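Local structure of macrophage migration inhibitory factor (Plasmodium berghei, 2WKB) at residues 17-22 with 86-91; 79-84 with 95-100. The protein belongs to the macrophage migration inhibitory factor family, small alpha/beta proteins that assemble as trimers. All blocks are in the same frame, centred on the assembly; numbering follows the deposited sequence.

Interaction 1 joins the two long helices of the subunit, 13-31 and 73-88, near the C-terminal end of the second; interaction 2 joins helix 73-88 to strand 95-100, an outermost strand of the four-stranded sheet within the chain. Helix 73-88 therefore serves both, and the contact centres lie about 11 Å apart. Along the chain the segments alternate: 17-22, 79-84, 86-91, 95-100. The two contacts also touch directly, with V90 CG1 3.6 Å from V95 CG2. Together they join the two helices to each other and to the strand through which the sheet continues into another subunit of the trimer.

Interaction 1: residues 17-22 with 86-91; sequences QNTLSE and NHLSVK
H87 reaches from near the C-terminal end of helix 73-88 to E22 and T19 on helix 13-31, linking the two helices that lie on the sheet in the alpha/beta fold of the MIF family. Followed outward, its CB comes first, packing 3.6 Å from T19 OG1. CG lies almost as near that hydroxyl oxygen, which approaches the ring obliquely. The T19 and H87 side chains run alongside each other, pointing opposite ways, and a short threonine suits a place beside the ring: its OG1 is hydrogen-bonded to the backbone oxygen of K15 one turn earlier, so the polar atom of a buried residue is satisfied.

Farther out, one ring face of H87 has N86 ND2 above it, displaced toward the rim. At the tip, NE2 donates to E22 OE1 over 2.9 Å, with an N-H...O angle of 157°. The acceptor lies nearly in the imidazole plane, while the N-H comes to OE1 from above the carboxylate plane, the two flat groups being turned 71° apart. E22 OE2 lies 3.3 Å from the neighbouring ring carbon, CE1 of H87. With CG beside its backbone N (chi1 -72°) and the chain extended beyond it, E22 is a long acidic side chain suited to the gap between the helices. The nearby carboxylate would be expected to favour a protonated imidazole.

On the apolar side, the end of L88 comes near the threonine, CD1 lying 4.0 Å from T19 OG1, and the side chain packs on I9 and I11. The backbone oxygen of H87 accepts a hydrogen bond from K15 NZ, a second tie to helix 13-31. A water molecule lies between N86 and E22, accepting from N86 ND2 at 2.8 Å and donating weakly to E22 OE1.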
# COMPACT_ATOMS: atom_id res chain seq x y z
N GLN E 17 -12.83 -13.52 -3.73
CA GLN E 17 -13.45 -13.79 -2.41
C GLN E 17 -13.10 -15.17 -1.94
O GLN E 17 -12.70 -15.33 -0.82
CB GLN E 17 -14.98 -13.53 -2.40
CG GLN E 17 -15.29 -12.07 -2.65
CD GLN E 17 -14.65 -11.14 -1.55
OE1 GLN E 17 -13.83 -10.25 -1.85
NE2 GLN E 17 -14.99 -11.39 -0.32
N ASN E 18 -13.28 -16.17 -2.81
CA ASN E 18 -12.98 -17.56 -2.44
C ASN E 18 -11.53 -17.79 -2.08
O ASN E 18 -11.23 -18.50 -1.10
CB ASN E 18 -13.35 -18.50 -3.60
CG ASN E 18 -14.86 -18.61 -3.80
OD1 ASN E 18 -15.65 -18.27 -2.92
ND2 ASN E 18 -15.26 -19.10 -4.99
N THR E 19 -10.65 -17.14 -2.84
CA THR E 19 -9.22 -17.26 -2.61
C THR E 19 -8.83 -16.61 -1.26
O THR E 19 -8.13 -17.23 -0.47
CB THR E 19 -8.41 -16.60 -3.77
OG1 THR E 19 -8.70 -17.31 -4.97
CG2 THR E 19 -6.91 -16.74 -3.51
N LEU E 20 -9.34 -15.41 -1.01
CA LEU E 20 -9.03 -14.71 0.27
C LEU E 20 -9.61 -15.52 1.42
O LEU E 20 -8.99 -15.63 2.49
CB LEU E 20 -9.58 -13.27 0.27
CG LEU E 20 -8.93 -12.33 -0.80
CD1 LEU E 20 -9.70 -10.98 -0.92
CD2 LEU E 20 -7.38 -12.12 -0.45
N SER E 21 -10.80 -16.11 1.26
CA SER E 21 -11.39 -16.85 2.38
C SER E 21 -10.54 -18.08 2.71
O SER E 21 -10.34 -18.41 3.88
CB SER E 21 -12.88 -17.23 1.98
OG SER E 21 -13.32 -18.18 2.93
N GLU E 22 -9.96 -18.71 1.70
CA GLU E 22 -9.12 -19.86 1.87
C GLU E 22 -7.79 -19.49 2.56
O GLU E 22 -7.32 -20.23 3.44
CB GLU E 22 -8.84 -20.56 0.53
CG GLU E 22 -10.10 -21.30 -0.01
CD GLU E 22 -9.78 -22.26 -1.18
OE1 GLU E 22 -8.61 -22.70 -1.30
OE2 GLU E 22 -10.73 -22.54 -1.98
N ASN E 86 -2.71 -23.08 -7.06
CA ASN E 86 -3.98 -23.74 -7.39
C ASN E 86 -4.97 -22.77 -8.04
O ASN E 86 -5.36 -22.96 -9.23
CB ASN E 86 -4.56 -24.51 -6.16
CG ASN E 86 -5.94 -25.17 -6.46
OD1 ASN E 86 -6.18 -25.64 -7.58
ND2 ASN E 86 -6.84 -25.21 -5.45
N HIS E 87 -5.38 -21.72 -7.34
CA HIS E 87 -6.43 -20.84 -7.83
C HIS E 87 -6.02 -19.88 -8.97
O HIS E 87 -6.86 -19.53 -9.83
CB HIS E 87 -7.04 -20.02 -6.67
CG HIS E 87 -7.87 -20.83 -5.73
ND1 HIS E 87 -9.11 -21.33 -6.08
CD2 HIS E 87 -7.62 -21.27 -4.47
CE1 HIS E 87 -9.59 -22.04 -5.07
NE2 HIS E 87 -8.71 -22.02 -4.08
N LEU E 88 -4.77 -19.42 -8.96
CA LEU E 88 -4.35 -18.37 -9.90
C LEU E 88 -3.43 -18.84 -10.98
O LEU E 88 -3.04 -18.03 -11.85
CB LEU E 88 -3.71 -17.20 -9.19
CG LEU E 88 -4.66 -16.16 -8.55
CD1 LEU E 88 -5.70 -16.72 -7.61
CD2 LEU E 88 -3.78 -15.18 -7.80
N SER E 89 -3.09 -20.11 -10.90
CA SER E 89 -2.08 -20.81 -11.71
C SER E 89 -0.78 -20.05 -11.82
O SER E 89 -0.14 -20.07 -12.88
CB SER E 89 -2.58 -21.14 -13.12
OG SER E 89 -3.97 -21.45 -13.09
N VAL E 90 -0.40 -19.29 -10.78
CA VAL E 90 0.90 -18.62 -10.81
C VAL E 90 1.99 -19.71 -10.53
O VAL E 90 1.73 -20.68 -9.79
CB VAL E 90 0.90 -17.52 -9.74
CG1 VAL E 90 0.64 -18.15 -8.38
CG2 VAL E 90 2.23 -16.72 -9.72
N LYS E 91 3.16 -19.57 -11.15
CA LYS E 91 4.34 -20.38 -10.82
C LYS E 91 4.78 -20.08 -9.37
O LYS E 91 4.91 -18.89 -9.00
CB LYS E 91 5.51 -19.94 -11.69
CG LYS E 91 5.44 -20.31 -13.16
CD LYS E 91 6.56 -19.56 -13.89
CE LYS E 91 6.23 -19.35 -15.38
NZ LYS E 91 6.25 -20.62 -16.11
O HOH W 1 -6.09 -24.61 -2.80

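Interaction 2: residues 79-84 with 95-100; sequences KITKIL and VYIEFR
I80, T81 and L84 of helix 73-88 meet V95 and I97 of strand 95-100 within a beta-alpha-beta unit, strand 58-63 leading through the helix to strand 95-100. The segment axes approach to 9.3 Å, and their N-to-C directions differ by 143°, so the helix runs roughly antiparallel to the strand it covers.

Two contacts are purely apolar. I80 CG2 rests 3.9 Å from I97 CD1, and L84 CD1 lies 4.1 Å from V95 CG1, one helical turn farther on. Both helix residues point toward the strand, as do V95 and I97, two residues apart and hence on the same face of the sheet. Branched beta carbons suit a strand, and here they offer methyl groups to the helix. In V95, CG1 stands opposite the backbone N (chi1 178°), which carries this methyl to both T81 and L84. The extended end of I97 (chi2 170°) brings CD1 up to the helix. L84 also packs on V60, and I97 on L62, both of strand 58-63.

The second kind of contact sets a polar atom against methyl groups. T81 OG1 comes 3.5 Å from I97 CD1 and 3.8 Å from V95 CG1, and forms no hydrogen bond to the strand segment. Its strongest polar partner is the backbone oxygen of A77, one turn back on the same helix, so the hydroxyl can lie against apolar atoms at little cost.

Backbone hydrogen bonds form the third group. Y96 and E98 bond to strand 58-63, while residues 97-100 pair antiparallel with a strand of the third subunit, carrying the sheet across the interface. Within the helix, L84 N donates to I80 O at 2.9 Å.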
# COMPACT_ATOMS: atom_id res chain seq x y z
N LYS E 79 1.66 -22.92 2.70
CA LYS E 79 0.23 -23.11 2.41
C LYS E 79 -0.33 -22.06 1.46
O LYS E 79 -1.15 -22.36 0.53
CB LYS E 79 -0.62 -23.11 3.66
CG LYS E 79 -2.10 -23.31 3.29
CD LYS E 79 -2.36 -24.82 2.79
CE LYS E 79 -3.89 -25.19 2.63
NZ LYS E 79 -3.95 -26.60 2.10
N ILE E 80 0.05 -20.81 1.68
CA ILE E 80 -0.40 -19.74 0.78
C ILE E 80 0.11 -19.97 -0.67
O ILE E 80 -0.64 -19.72 -1.66
CB ILE E 80 0.03 -18.35 1.36
CG1 ILE E 80 -0.81 -18.08 2.63
CG2 ILE E 80 -0.18 -17.17 0.29
CD1 ILE E 80 -0.31 -16.82 3.42
N THR E 81 1.36 -20.37 -0.79
CA THR E 81 1.92 -20.62 -2.14
C THR E 81 1.03 -21.69 -2.84
O THR E 81 0.67 -21.52 -4.06
CB THR E 81 3.37 -21.07 -2.07
OG1 THR E 81 4.15 -20.04 -1.46
CG2 THR E 81 3.99 -21.35 -3.47
N LYS E 82 0.70 -22.74 -2.13
CA LYS E 82 -0.18 -23.81 -2.69
C LYS E 82 -1.57 -23.35 -3.09
O LYS E 82 -2.03 -23.62 -4.24
CB LYS E 82 -0.32 -25.00 -1.74
CG LYS E 82 0.96 -25.57 -1.30
CD LYS E 82 1.68 -26.40 -2.31
CE LYS E 82 2.51 -27.47 -1.55
NZ LYS E 82 3.93 -27.04 -1.21
N ILE E 83 -2.22 -22.58 -2.22
CA ILE E 83 -3.48 -21.96 -2.56
C ILE E 83 -3.38 -21.07 -3.83
O ILE E 83 -4.24 -21.13 -4.76
CB ILE E 83 -4.02 -21.10 -1.39
CG1 ILE E 83 -4.42 -22.00 -0.20
CG2 ILE E 83 -5.19 -20.17 -1.86
CD1 ILE E 83 -4.64 -21.21 1.15
N LEU E 84 -2.37 -20.22 -3.92
CA LEU E 84 -2.33 -19.35 -5.11
C LEU E 84 -1.95 -20.11 -6.41
O LEU E 84 -2.47 -19.79 -7.50
CB LEU E 84 -1.30 -18.23 -4.91
CG LEU E 84 -1.62 -17.33 -3.75
CD1 LEU E 84 -0.41 -16.40 -3.55
CD2 LEU E 84 -2.88 -16.51 -4.02
N VAL E 95 5.74 -16.38 -6.81
CA VAL E 95 5.04 -16.07 -5.55
C VAL E 95 6.07 -15.60 -4.55
O VAL E 95 7.14 -16.25 -4.35
CB VAL E 95 4.32 -17.28 -4.97
CG1 VAL E 95 3.62 -16.96 -3.61
CG2 VAL E 95 3.27 -17.76 -6.00
N TYR E 96 5.79 -14.47 -3.91
CA TYR E 96 6.74 -13.95 -2.91
C TYR E 96 5.87 -13.55 -1.73
O TYR E 96 4.88 -12.88 -1.92
CB TYR E 96 7.50 -12.76 -3.50
CG TYR E 96 8.47 -12.03 -2.57
CD1 TYR E 96 9.68 -12.61 -2.19
CD2 TYR E 96 8.20 -10.72 -2.14
CE1 TYR E 96 10.60 -11.90 -1.35
CE2 TYR E 96 9.11 -10.01 -1.34
CZ TYR E 96 10.29 -10.62 -0.92
OH TYR E 96 11.16 -9.92 -0.09
N ILE E 97 6.23 -14.02 -0.53
CA ILE E 97 5.41 -13.81 0.64
C ILE E 97 6.25 -13.07 1.67
O ILE E 97 7.36 -13.53 1.98
CB ILE E 97 4.94 -15.10 1.16
CG1 ILE E 97 4.02 -15.72 0.05
CG2 ILE E 97 4.08 -14.88 2.51
CD1 ILE E 97 3.73 -17.04 0.38
N GLU E 98 5.75 -11.96 2.17
CA GLU E 98 6.45 -11.18 3.15
C GLU E 98 5.61 -10.98 4.40
O GLU E 98 4.40 -10.70 4.31
CB GLU E 98 6.76 -9.86 2.49
CG GLU E 98 7.47 -8.90 3.33
CD GLU E 98 7.68 -7.59 2.56
OE1 GLU E 98 8.55 -7.61 1.68
OE2 GLU E 98 6.93 -6.64 2.82
N PHE E 99 6.26 -11.13 5.58
CA PHE E 99 5.60 -11.01 6.89
C PHE E 99 6.25 -9.80 7.63
O PHE E 99 7.45 -9.73 7.79
CB PHE E 99 5.81 -12.25 7.78
CG PHE E 99 5.25 -13.55 7.25
CD1 PHE E 99 3.98 -13.93 7.62
CD2 PHE E 99 5.98 -14.37 6.41
CE1 PHE E 99 3.41 -15.17 7.16
CE2 PHE E 99 5.41 -15.60 5.94
CZ PHE E 99 4.12 -15.97 6.34
N ARG E 100 5.46 -8.83 8.04
CA ARG E 100 5.98 -7.67 8.82
C ARG E 100 5.20 -7.61 10.10
O ARG E 100 3.98 -7.70 10.06
CB ARG E 100 5.74 -6.38 8.10
CG ARG E 100 5.83 -6.40 6.62
CD ARG E 100 5.54 -4.99 6.05
NE ARG E 100 4.10 -4.68 5.95
CZ ARG E 100 3.60 -3.55 5.45
NH1 ARG E 100 4.41 -2.60 4.98
NH2 ARG E 100 2.27 -3.37 5.39